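Local coordinates for amidohydrolase (Brucella melitensis biovar Abortus, PDB 4F0L), which probably acts as a metal-dependent deaminase of the amidohydrolase superfamily, holding one iron ion in its TIM-barrel active site in this crystal, at residues I326-D329 and S330-L333; P301-E304 and A305-D309; A68-Y71 and G72-G75; A110-L113 and Y114-M117; G371-L374 and G375-A379. All blocks are in the same frame, centred on the assembly; numbering follows the deposited sequence.

Interaction 1: residues I326-D329 and S330-L333. With FE (Fe (III) ion), chain E.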
loop_
_atom_site.group_PDB
_atom_site.type_symbol
_atom_site.label_atom_id
_atom_site.label_comp_id
_atom_site.label_asym_id
_atom_site.label_seq_id
_atom_site.Cartn_x
_atom_site.Cartn_y
_atom_site.Cartn_z
ATOM N N ILE B 326 3.512 4.961 -14.710
ATOM C CA ILE B 326 2.470 4.899 -13.706
ATOM C C ILE B 326 1.715 6.202 -13.586
ATOM O O ILE B 326 2.288 7.300 -13.732
ATOM C CB ILE B 326 3.003 4.518 -12.304
ATOM C CG1 ILE B 326 4.177 5.431 -11.890
ATOM C CG2 ILE B 326 3.387 3.033 -12.285
ATOM C CD1 ILE B 326 4.606 5.276 -10.432
ATOM N N GLY B 327 0.415 6.057 -13.329
ATOM C CA GLY B 327 -0.457 7.175 -13.086
ATOM C C GLY B 327 -1.395 6.960 -11.915
ATOM O O GLY B 327 -1.955 5.879 -11.740
ATOM N N SER B 328 -1.601 8.018 -11.139
ATOM C CA SER B 328 -2.488 7.954 -9.970
ATOM C C SER B 328 -3.978 7.891 -10.355
ATOM O O SER B 328 -4.804 7.449 -9.567
ATOM C CB SER B 328 -2.235 9.158 -9.089
ATOM O OG SER B 328 -0.931 9.120 -8.545
ATOM N N ASP B 329 -4.301 8.378 -11.546
ATOM C CA ASP B 329 -5.593 8.094 -12.223
ATOM C C ASP B 329 -6.771 8.671 -11.431
ATOM O O ASP B 329 -7.082 9.863 -11.608
ATOM C CB ASP B 329 -5.730 6.593 -12.524
ATOM C CG ASP B 329 -7.002 6.242 -13.343
ATOM O OD1 ASP B 329 -7.741 7.156 -13.775
ATOM O OD2 ASP B 329 -7.246 5.049 -13.595
ATOM N N SER B 330 -7.412 7.867 -10.581
ATOM C CA SER B 330 -8.538 8.345 -9.760
ATOM C C SER B 330 -8.036 9.234 -8.662
ATOM O O SER B 330 -8.814 9.963 -8.004
ATOM C CB SER B 330 -9.342 7.182 -9.124
ATOM O OG SER B 330 -8.579 6.514 -8.118
ATOM N N ASN B 331 -6.723 9.177 -8.440
ATOM C CA ASN B 331 -6.089 10.032 -7.411
ATOM C C ASN B 331 -6.601 9.731 -6.005
ATOM O O ASN B 331 -6.561 10.598 -5.084
ATOM C CB ASN B 331 -6.212 11.508 -7.793
ATOM C CG ASN B 331 -5.384 11.840 -9.062
ATOM O OD1 ASN B 331 -4.246 11.464 -9.148
ATOM N ND2 ASN B 331 -5.959 12.550 -10.021
ATOM N N VAL B 332 -7.037 8.482 -5.797
ATOM C CA VAL B 332 -7.509 8.041 -4.456
ATOM C C VAL B 332 -6.363 8.014 -3.437
ATOM O O VAL B 332 -6.552 8.339 -2.223
ATOM C CB VAL B 332 -8.233 6.671 -4.505
ATOM C CG1 VAL B 332 -7.320 5.518 -5.030
ATOM C CG2 VAL B 332 -8.799 6.310 -3.137
ATOM N N LEU B 333 -5.173 7.662 -3.900
ATOM C CA LEU B 333 -3.997 7.544 -2.998
ATOM C C LEU B 333 -2.735 7.799 -3.820
ATOM O O LEU B 333 -2.536 7.148 -4.851
ATOM C CB LEU B 333 -3.918 6.140 -2.317
ATOM C CG LEU B 333 -2.752 5.911 -1.280
ATOM C CD1 LEU B 333 -2.701 7.014 -0.284
ATOM C CD2 LEU B 333 -2.897 4.651 -0.456
HETATM FE FE FE E . -8.407 7.153 -16.118
HETATM O O HOH W 1 -0.630 7.231 -6.751
HETATM O O HOH W 2 -4.619 6.662 -6.846
HETATM O O HOH W 3 -8.689 5.049 -15.641
HETATM O O HOH W 4 -10.531 6.886 -15.347
#
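Asn331 folds its side-chain amide back over Ser328, with OD1 3.1 Å from Ser328 CB. The two residues are the ends of a beta turn in the loop that follows strand 323-326 of the TIM barrel. Asn331 N donates to Ser328 O at 2.8 Å and closes the turn. Asp329 and Ser330 sit at its corner. Their backbone angles, with a positive phi at Asp329, are close to type II'. Asn331 CG lies anti to its own carbonyl carbon (chi1 -67°), which lays the amide back along the turn. ND2 is held by Ser66 OG. OD1 is buried and has no polar partner in the model. Two waters link Ser328 to Leu333. One accepts from Ser328 OG at 2.6 Å and donates to Leu333 O. The other donates to Ser328 O and accepts from Leu333 N. Thus Ser328 O takes both a backbone N-H and a water. The turn swings the side chain of Asp329 away from the loop that follows and into the metal site. His65, His67 and His241 bind the same ion. Two other waters bind it as well, and Asp329 OD1 meets the iron at 2.4 Å.

Interaction 2: residues P301-E304 and A305-D309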
loop_
_atom_site.group_PDB
_atom_site.type_symbol
_atom_site.label_atom_id
_atom_site.label_comp_id
_atom_site.label_asym_id
_atom_site.label_seq_id
_atom_site.Cartn_x
_atom_site.Cartn_y
_atom_site.Cartn_z
ATOM N N PRO B 301 -1.827 1.137 -11.099
ATOM C CA PRO B 301 -2.061 -0.054 -10.301
ATOM C C PRO B 301 -2.986 0.133 -9.082
ATOM O O PRO B 301 -3.839 -0.732 -8.818
ATOM C CB PRO B 301 -0.650 -0.493 -9.871
ATOM C CG PRO B 301 0.282 0.125 -10.851
ATOM C CD PRO B 301 -0.377 1.381 -11.357
ATOM N N VAL B 302 -2.808 1.232 -8.345
ATOM C CA VAL B 302 -3.676 1.501 -7.198
ATOM C C VAL B 302 -5.112 1.715 -7.599
ATOM O O VAL B 302 -5.998 1.121 -6.996
ATOM C CB VAL B 302 -3.153 2.662 -6.355
ATOM C CG1 VAL B 302 -4.189 3.171 -5.335
ATOM C CG2 VAL B 302 -1.867 2.153 -5.695
ATOM N N THR B 303 -5.356 2.516 -8.626
ATOM C CA THR B 303 -6.725 2.722 -9.101
ATOM C C THR B 303 -7.323 1.437 -9.645
ATOM O O THR B 303 -8.473 1.116 -9.371
ATOM C CB THR B 303 -6.825 3.860 -10.147
ATOM O OG1 THR B 303 -6.454 5.096 -9.526
ATOM C CG2 THR B 303 -8.290 4.022 -10.690
ATOM N N GLU B 304 -6.538 0.659 -10.383
ATOM C CA GLU B 304 -7.021 -0.597 -10.948
ATOM C C GLU B 304 -7.436 -1.569 -9.823
ATOM O O GLU B 304 -8.425 -2.305 -9.939
ATOM C CB GLU B 304 -5.942 -1.221 -11.870
ATOM C CG GLU B 304 -5.853 -0.538 -13.245
ATOM C CD GLU B 304 -4.484 -0.609 -13.902
ATOM O OE1 GLU B 304 -3.703 -1.522 -13.587
ATOM O OE2 GLU B 304 -4.179 0.253 -14.751
ATOM N N ALA B 305 -6.652 -1.598 -8.744
ATOM C CA ALA B 305 -7.030 -2.409 -7.562
ATOM C C ALA B 305 -8.306 -1.863 -6.907
ATOM O O ALA B 305 -9.200 -2.629 -6.556
ATOM C CB ALA B 305 -5.910 -2.401 -6.531
ATOM N N ASN B 306 -8.352 -0.537 -6.686
ATOM C CA ASN B 306 -9.485 0.094 -6.033
ATOM C C ASN B 306 -10.768 -0.144 -6.854
ATOM O O ASN B 306 -11.873 -0.237 -6.303
ATOM C CB ASN B 306 -9.197 1.588 -5.832
ATOM C CG ASN B 306 -10.358 2.329 -5.228
ATOM O OD1 ASN B 306 -11.296 2.729 -5.949
ATOM N ND2 ASN B 306 -10.336 2.491 -3.908
ATOM N N LEU B 307 -10.625 -0.242 -8.170
ATOM C CA LEU B 307 -11.776 -0.484 -9.052
ATOM C C LEU B 307 -12.016 -1.987 -9.352
ATOM O O LEU B 307 -12.974 -2.321 -10.030
ATOM C CB LEU B 307 -11.611 0.303 -10.373
ATOM C CG LEU B 307 -11.565 1.816 -10.267
ATOM C CD1 LEU B 307 -11.300 2.494 -11.628
ATOM C CD2 LEU B 307 -12.904 2.288 -9.700
ATOM N N GLY B 308 -11.163 -2.886 -8.854
ATOM C CA GLY B 308 -11.246 -4.316 -9.224
ATOM C C GLY B 308 -11.100 -4.622 -10.725
ATOM O O GLY B 308 -11.740 -5.557 -11.235
ATOM N N ASP B 309 -10.272 -3.849 -11.433
ATOM C CA ASP B 309 -10.175 -3.971 -12.891
ATOM C C ASP B 309 -9.573 -5.310 -13.311
ATOM O O ASP B 309 -10.121 -5.987 -14.156
ATOM C CB ASP B 309 -9.329 -2.872 -13.518
ATOM C CG ASP B 309 -9.990 -1.507 -13.498
ATOM O OD1 ASP B 309 -11.225 -1.422 -13.584
ATOM O OD2 ASP B 309 -9.238 -0.501 -13.427
#
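A Schellman motif ends the short helix 301-306, and its outer bond runs from Asp309 N to Glu304 O at 2.8 Å. The inner bond joins Gly308 N to Ala305 O at 3.0 Å. Gly308 makes the reversal with a positive phi of 59°. Ahead of the cap, Ala305 N, Asn306 N and Leu307 N make regular helical bonds to Pro301 O, Val302 O and Thr303 O. The reversed chain brings Asp309 back beside the helix. Its carboxylate reaches Glu304, and OD2 lies 3.3 Å from Glu304 CA and 3.4 Å from Glu304 CG. The two acidic side chains cross at about a right angle, with Glu304 OE2 5.3 Å from Asp309 OD2. Glu304 OE2 is hydrogen-bonded to His278 ND1 and Cys300 N. The helix follows barrel strand 296-299, so Thr303 comes close to the iron site. Thr303 OG1 bonds to Ser330 OG. Its methyl CG2 is anti to the backbone N and runs alongside Leu307, meeting CD1 at 3.5 Å. Asn306 turns to the dimer interface. Its OD1 accepts from Arg354 of the second subunit, and its ND2 bonds to Tyr345 OH of that subunit and to Glu78 OE2.

Interaction 3: residues A68-Y71 and G72-G75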
loop_
_atom_site.group_PDB
_atom_site.type_symbol
_atom_site.label_atom_id
_atom_site.label_comp_id
_atom_site.label_asym_id
_atom_site.label_seq_id
_atom_site.Cartn_x
_atom_site.Cartn_y
_atom_site.Cartn_z
ATOM N N ALA B 68 -7.764 15.194 -12.351
ATOM C CA ALA B 68 -7.499 15.994 -11.156
ATOM C C ALA B 68 -8.728 16.108 -10.255
ATOM O O ALA B 68 -8.606 16.000 -9.046
ATOM C CB ALA B 68 -6.974 17.376 -11.509
ATOM N N PHE B 69 -9.913 16.283 -10.834
ATOM C CA PHE B 69 -11.121 16.500 -10.021
ATOM C C PHE B 69 -11.462 15.333 -9.109
ATOM O O PHE B 69 -12.061 15.534 -8.074
ATOM C CB PHE B 69 -12.335 16.888 -10.891
ATOM C CG PHE B 69 -12.921 15.751 -11.685
ATOM C CD1 PHE B 69 -13.911 14.958 -11.151
ATOM C CD2 PHE B 69 -12.482 15.486 -12.986
ATOM C CE1 PHE B 69 -14.456 13.911 -11.895
ATOM C CE2 PHE B 69 -13.017 14.451 -13.731
ATOM C CZ PHE B 69 -14.006 13.656 -13.180
ATOM N N GLN B 70 -11.060 14.122 -9.501
ATOM C CA GLN B 70 -11.359 12.936 -8.735
ATOM C C GLN B 70 -10.614 12.912 -7.408
ATOM O O GLN B 70 -11.028 12.195 -6.479
ATOM C CB GLN B 70 -11.115 11.652 -9.564
ATOM C CG GLN B 70 -12.094 11.547 -10.741
ATOM C CD GLN B 70 -11.882 10.330 -11.612
ATOM O OE1 GLN B 70 -11.158 9.428 -11.261
ATOM N NE2 GLN B 70 -12.582 10.270 -12.735
ATOM N N TYR B 71 -9.528 13.679 -7.302
ATOM C CA TYR B 71 -8.822 13.818 -6.019
ATOM C C TYR B 71 -9.790 14.293 -4.938
ATOM O O TYR B 71 -9.634 13.964 -3.773
ATOM C CB TYR B 71 -7.706 14.833 -6.153
ATOM C CG TYR B 71 -6.826 15.107 -4.934
ATOM C CD1 TYR B 71 -5.894 14.172 -4.475
ATOM C CD2 TYR B 71 -6.872 16.357 -4.303
ATOM C CE1 TYR B 71 -5.076 14.444 -3.382
ATOM C CE2 TYR B 71 -6.052 16.654 -3.238
ATOM C CZ TYR B 71 -5.157 15.685 -2.762
ATOM O OH TYR B 71 -4.339 16.011 -1.704
ATOM N N GLY B 72 -10.758 15.121 -5.321
ATOM C CA GLY B 72 -11.761 15.590 -4.367
ATOM C C GLY B 72 -12.620 14.471 -3.779
ATOM O O GLY B 72 -13.113 14.596 -2.670
ATOM N N MET B 73 -12.777 13.370 -4.498
ATOM C CA MET B 73 -13.617 12.273 -4.023
ATOM C C MET B 73 -12.820 11.156 -3.369
ATOM O O MET B 73 -13.409 10.159 -2.928
ATOM C CB MET B 73 -14.495 11.713 -5.157
ATOM C CG MET B 73 -13.788 10.728 -6.082
ATOM S SD MET B 73 -14.730 10.373 -7.591
ATOM C CE MET B 73 -15.335 8.726 -7.183
ATOM N N ALA B 74 -11.506 11.324 -3.252
ATOM C CA ALA B 74 -10.651 10.273 -2.696
ATOM C C ALA B 74 -11.111 9.907 -1.277
ATOM O O ALA B 74 -11.275 10.780 -0.424
ATOM C CB ALA B 74 -9.195 10.718 -2.699
ATOM N N GLY B 75 -11.334 8.609 -1.039
ATOM C CA GLY B 75 -11.740 8.126 0.271
ATOM C C GLY B 75 -13.239 8.172 0.515
ATOM O O GLY B 75 -13.700 7.648 1.509
#
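Met73 starts its side chain beside the carbonyl of Gln70, with CB 3.7 Å from Gln70 O. Residues 68-75 lie in the loop after barrel strand 56-66, just past the iron-binding His65 and His67. CG comes closer, 3.2 Å from Gln70 O, because chi1 of 81° sets it between the backbone N and the carbonyl carbon. SD then lies 4.3 Å from Gln70 CG. The chain bends at chi3, and the side chain packs on Trp90, Ile93 and Met94 of helix 88-100. Gln70 CG also lies over one face of the Phe69 ring, 3.5 Å above its plane and offset toward the rim. The backbone coils through consecutive turns of the i to i+3 kind. Gly72 N donates to Phe69 O and Met73 N donates to Gln70 O. Each donor stands above the carbonyl plane. Tyr71 points away from the 72-75 segment. Arg420 of the second subunit makes a cation-pi contact with its ring and also bonds to Tyr71 O. That same oxygen accepts from Ala74 N at 3.3 Å and has Ala74 CB against it at 3.4 Å.

Interaction 4: residues A110-L113 and Y114-M117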
loop_
_atom_site.group_PDB
_atom_site.type_symbol
_atom_site.label_atom_id
_atom_site.label_comp_id
_atom_site.label_asym_id
_atom_site.label_seq_id
_atom_site.Cartn_x
_atom_site.Cartn_y
_atom_site.Cartn_z
ATOM N N ALA B 110 -7.071 20.749 -8.217
ATOM C CA ALA B 110 -5.882 20.395 -8.995
ATOM C C ALA B 110 -4.595 20.877 -8.321
ATOM O O ALA B 110 -3.602 20.173 -8.304
ATOM C CB ALA B 110 -5.985 20.975 -10.397
ATOM N N LEU B 111 -4.603 22.083 -7.776
ATOM C CA LEU B 111 -3.416 22.558 -7.071
ATOM C C LEU B 111 -3.040 21.641 -5.920
ATOM O O LEU B 111 -1.867 21.215 -5.818
ATOM C CB LEU B 111 -3.550 24.015 -6.605
ATOM C CG LEU B 111 -2.376 24.553 -5.765
ATOM C CD1 LEU B 111 -1.083 24.511 -6.553
ATOM C CD2 LEU B 111 -2.659 25.963 -5.239
ATOM N N ARG B 112 -4.006 21.295 -5.068
ATOM C CA ARG B 112 -3.687 20.492 -3.894
ATOM C C ARG B 112 -3.244 19.086 -4.292
ATOM O O ARG B 112 -2.378 18.498 -3.646
ATOM C CB ARG B 112 -4.870 20.438 -2.930
ATOM C CG ARG B 112 -4.588 19.758 -1.612
ATOM C CD ARG B 112 -3.510 20.513 -0.823
ATOM N NE ARG B 112 -3.049 19.826 0.390
ATOM C CZ ARG B 112 -2.143 18.833 0.417
ATOM N NH1 ARG B 112 -1.565 18.383 -0.680
ATOM N NH2 ARG B 112 -1.818 18.286 1.569
ATOM N N LEU B 113 -3.830 18.561 -5.353
ATOM C CA LEU B 113 -3.368 17.301 -5.944
ATOM C C LEU B 113 -1.930 17.345 -6.444
ATOM O O LEU B 113 -1.119 16.436 -6.165
ATOM C CB LEU B 113 -4.253 16.927 -7.106
ATOM C CG LEU B 113 -3.733 15.755 -7.937
ATOM C CD1 LEU B 113 -3.577 14.502 -7.090
ATOM C CD2 LEU B 113 -4.593 15.515 -9.202
ATOM N N TYR B 114 -1.607 18.407 -7.168
ATOM C CA TYR B 114 -0.264 18.506 -7.730
ATOM C C TYR B 114 0.762 18.718 -6.617
ATOM O O TYR B 114 1.886 18.225 -6.711
ATOM C CB TYR B 114 -0.185 19.580 -8.847
ATOM C CG TYR B 114 -1.095 19.307 -10.056
ATOM C CD1 TYR B 114 -1.504 18.012 -10.391
ATOM C CD2 TYR B 114 -1.536 20.340 -10.864
ATOM C CE1 TYR B 114 -2.342 17.773 -11.467
ATOM C CE2 TYR B 114 -2.342 20.106 -11.938
ATOM C CZ TYR B 114 -2.750 18.827 -12.240
ATOM O OH TYR B 114 -3.579 18.574 -13.313
ATOM N N VAL B 115 0.382 19.418 -5.543
ATOM C CA VAL B 115 1.247 19.498 -4.375
ATOM C C VAL B 115 1.501 18.100 -3.768
ATOM O O VAL B 115 2.638 17.724 -3.443
ATOM C CB VAL B 115 0.685 20.465 -3.327
ATOM C CG1 VAL B 115 1.284 20.181 -1.938
ATOM C CG2 VAL B 115 0.892 21.922 -3.768
ATOM N N ASP B 116 0.431 17.340 -3.590
ATOM C CA ASP B 116 0.535 15.969 -3.087
ATOM C C ASP B 116 1.463 15.111 -4.015
ATOM O O ASP B 116 2.362 14.391 -3.555
ATOM C CB ASP B 116 -0.892 15.400 -3.034
ATOM C CG ASP B 116 -1.133 14.512 -1.858
ATOM O OD1 ASP B 116 -0.199 13.725 -1.574
ATOM O OD2 ASP B 116 -2.275 14.549 -1.270
ATOM N N MET B 117 1.255 15.203 -5.327
ATOM C CA MET B 117 2.122 14.477 -6.288
ATOM C C MET B 117 3.578 14.907 -6.147
ATOM O O MET B 117 4.452 14.076 -6.083
ATOM C CB MET B 117 1.675 14.730 -7.726
ATOM C CG MET B 117 0.365 14.019 -8.103
ATOM S SD MET B 117 -0.051 14.342 -9.824
ATOM C CE MET B 117 -1.420 13.209 -10.105
#
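Tyr114 N donates to Ala110 O at 2.9 Å, and the ring of Tyr114 swings back under the same oxygen. Ala110 O lies 3.1 Å above one ring face, offset toward the rim. Three more bonds of the same i to i+4 kind follow. Val115 N is taken by Leu111 O, Asp116 N by Arg112 O and Met117 N by Leu113 O. All four acceptors of the 110-113 turn are therefore used.

The polar ends find their main partners outside this stretch. Tyr114 OH is hydrogen-bonded to Glu127 OE1. Asp116 OD2 bonds to Tyr71 OH and has a long, weak ion pair with Arg402 of the second subunit. Arg112 NE makes a salt bridge with Glu446 of helix 442-457. Between Arg112 NH1 and Asp116 OD2 there is a long salt bridge of 3.9 Å. The carboxylate oxygen is far off the guanidinium plane, so the attraction is electrostatic and without a directed hydrogen bond. The bend at chi2 of Arg112 (63°) brings its NH1 back along the helix, 3.6 Å from Val115 CG1.

The apolar side is carried by Leu113. Its CD1 meets Met117 CE at 3.9 Å, and its CD2 meets Tyr114 CE1 at the same distance. Ala110 CB touches Tyr114 CE2 at 4.0 Å.

Helix 103-119 lies in the connection, after helix 88-100, between the neighbouring parallel strands 56-66 and 122-129, a beta-alpha-beta crossover of the TIM barrel.

Interaction 5: residues G371-L374 and G375-A379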
loop_
_atom_site.group_PDB
_atom_site.type_symbol
_atom_site.label_atom_id
_atom_site.label_comp_id
_atom_site.label_asym_id
_atom_site.label_seq_id
_atom_site.Cartn_x
_atom_site.Cartn_y
_atom_site.Cartn_z
ATOM N N GLY B 371 12.138 1.571 -14.990
ATOM C CA GLY B 371 11.163 1.361 -16.074
ATOM C C GLY B 371 10.099 2.446 -16.095
ATOM O O GLY B 371 9.771 2.999 -17.154
ATOM N N ALA B 372 9.581 2.784 -14.913
ATOM C CA ALA B 372 8.473 3.715 -14.830
ATOM C C ALA B 372 8.899 5.133 -15.150
ATOM O O ALA B 372 8.115 5.901 -15.764
ATOM C CB ALA B 372 7.790 3.634 -13.464
ATOM N N VAL B 373 10.119 5.510 -14.751
ATOM C CA VAL B 373 10.678 6.811 -15.175
ATOM C C VAL B 373 10.834 6.888 -16.702
ATOM O O VAL B 373 10.475 7.907 -17.304
ATOM C CB VAL B 373 12.054 7.095 -14.526
ATOM C CG1 VAL B 373 12.729 8.302 -15.190
ATOM C CG2 VAL B 373 11.883 7.313 -12.992
ATOM N N LEU B 374 11.438 5.846 -17.293
ATOM C CA LEU B 374 11.721 5.778 -18.727
ATOM C C LEU B 374 10.448 5.828 -19.572
ATOM O O LEU B 374 10.311 6.691 -20.461
ATOM C CB LEU B 374 12.530 4.506 -19.063
ATOM C CG LEU B 374 12.905 4.232 -20.519
ATOM C CD1 LEU B 374 13.898 5.248 -21.050
ATOM C CD2 LEU B 374 13.448 2.809 -20.671
ATOM N N GLY B 375 9.516 4.931 -19.307
ATOM C CA GLY B 375 8.273 4.866 -20.101
ATOM C C GLY B 375 7.387 6.058 -19.823
ATOM O O GLY B 375 6.755 6.605 -20.710
ATOM N N GLY B 376 7.388 6.501 -18.580
ATOM C CA GLY B 376 6.652 7.690 -18.224
ATOM C C GLY B 376 7.048 8.918 -19.014
ATOM O O GLY B 376 6.211 9.611 -19.554
ATOM N N ASN B 377 8.339 9.192 -19.082
ATOM C CA ASN B 377 8.793 10.372 -19.845
ATOM C C ASN B 377 8.483 10.262 -21.344
ATOM O O ASN B 377 8.145 11.248 -21.960
ATOM C CB ASN B 377 10.257 10.671 -19.563
ATOM C CG ASN B 377 10.422 11.445 -18.283
ATOM O OD1 ASN B 377 9.496 12.154 -17.864
ATOM N ND2 ASN B 377 11.593 11.302 -17.620
ATOM N N ILE B 378 8.564 9.053 -21.910
ATOM C CA ILE B 378 8.189 8.853 -23.314
ATOM C C ILE B 378 6.689 9.163 -23.525
ATOM O O ILE B 378 6.340 9.920 -24.416
ATOM C CB ILE B 378 8.560 7.430 -23.821
ATOM C CG1 ILE B 378 10.103 7.228 -23.856
ATOM C CG2 ILE B 378 7.888 7.142 -25.173
ATOM C CD1 ILE B 378 10.553 5.761 -23.908
ATOM N N ALA B 379 5.816 8.604 -22.675
ATOM C CA ALA B 379 4.363 8.893 -22.752
ATOM C C ALA B 379 4.056 10.371 -22.586
ATOM O O ALA B 379 3.013 10.859 -23.067
ATOM C CB ALA B 379 3.583 8.099 -21.688
#
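Gly375 N donates to Gly371 O at 2.9 Å in an almost straight bond, with an N-H...O angle of 175°. Gly376 N donates to Ala372 O at 3.0 Å. This bond is more bent, at 140°, and the donor stands above the carbonyl plane. Gly376 CA lies 3.4 Å from Ala372 O, and a CB here would collide with that oxygen.

Asn377 N follows with a bond to Val373 O. The side chain of Asn377 runs alongside that of Val373, pointing the same way, and ND2 lies 4.0 Å from Val373 CG1. The turns belong to helix 364-379, which comes before strand 395-399 and packs on strands of the amidohydrolase barrel. Ala372 and Val373 both touch Met61 of strand 56-66.

Ile378 N makes a longer bond to Leu374 O, at 3.3 Å. The same oxygen has Ile378 CG1 against it at 3.4 Å. CG1 reaches it because it stands anti to the carbonyl carbon of Ile378 (chi1 -66°), on the side of the backbone N. Farther out, Ile378 CD1 meets Leu374 CG loosely, at 4.4 Å. Both side chains also rest on Lys323 of strand 323-326.

Ala379 N bonds back to Gly375 O within the last turn. Ala379 CB faces the strands, touching Leu64 and Ile296, and Ala379 O accepts from His239 NE2.

From the N terminus the order is interaction 3, 4, 2, 1 and 5. Each is local and closes only a turn or a stretch of helix. They run in series, and none nests in or crosses another. Interaction 1 holds the iron ligand Asp329 and touches interactions 2, 3 and 4; of these three, only 3 and 4 touch each other. Tyr71 of interaction 3 packs on Leu113 of interaction 4. Asn331 touches Leu113 and Met117, Ser330 touches Gln70, and Val332 touches Val302 of interaction 2. The loops after strands 56-66 and 323-326 are so joined to helices 103-119 and 301-306. Interactions 1 to 4 also touch the second subunit. Interaction 5 stands apart, its nearest atoms about 4 Å from interaction 1.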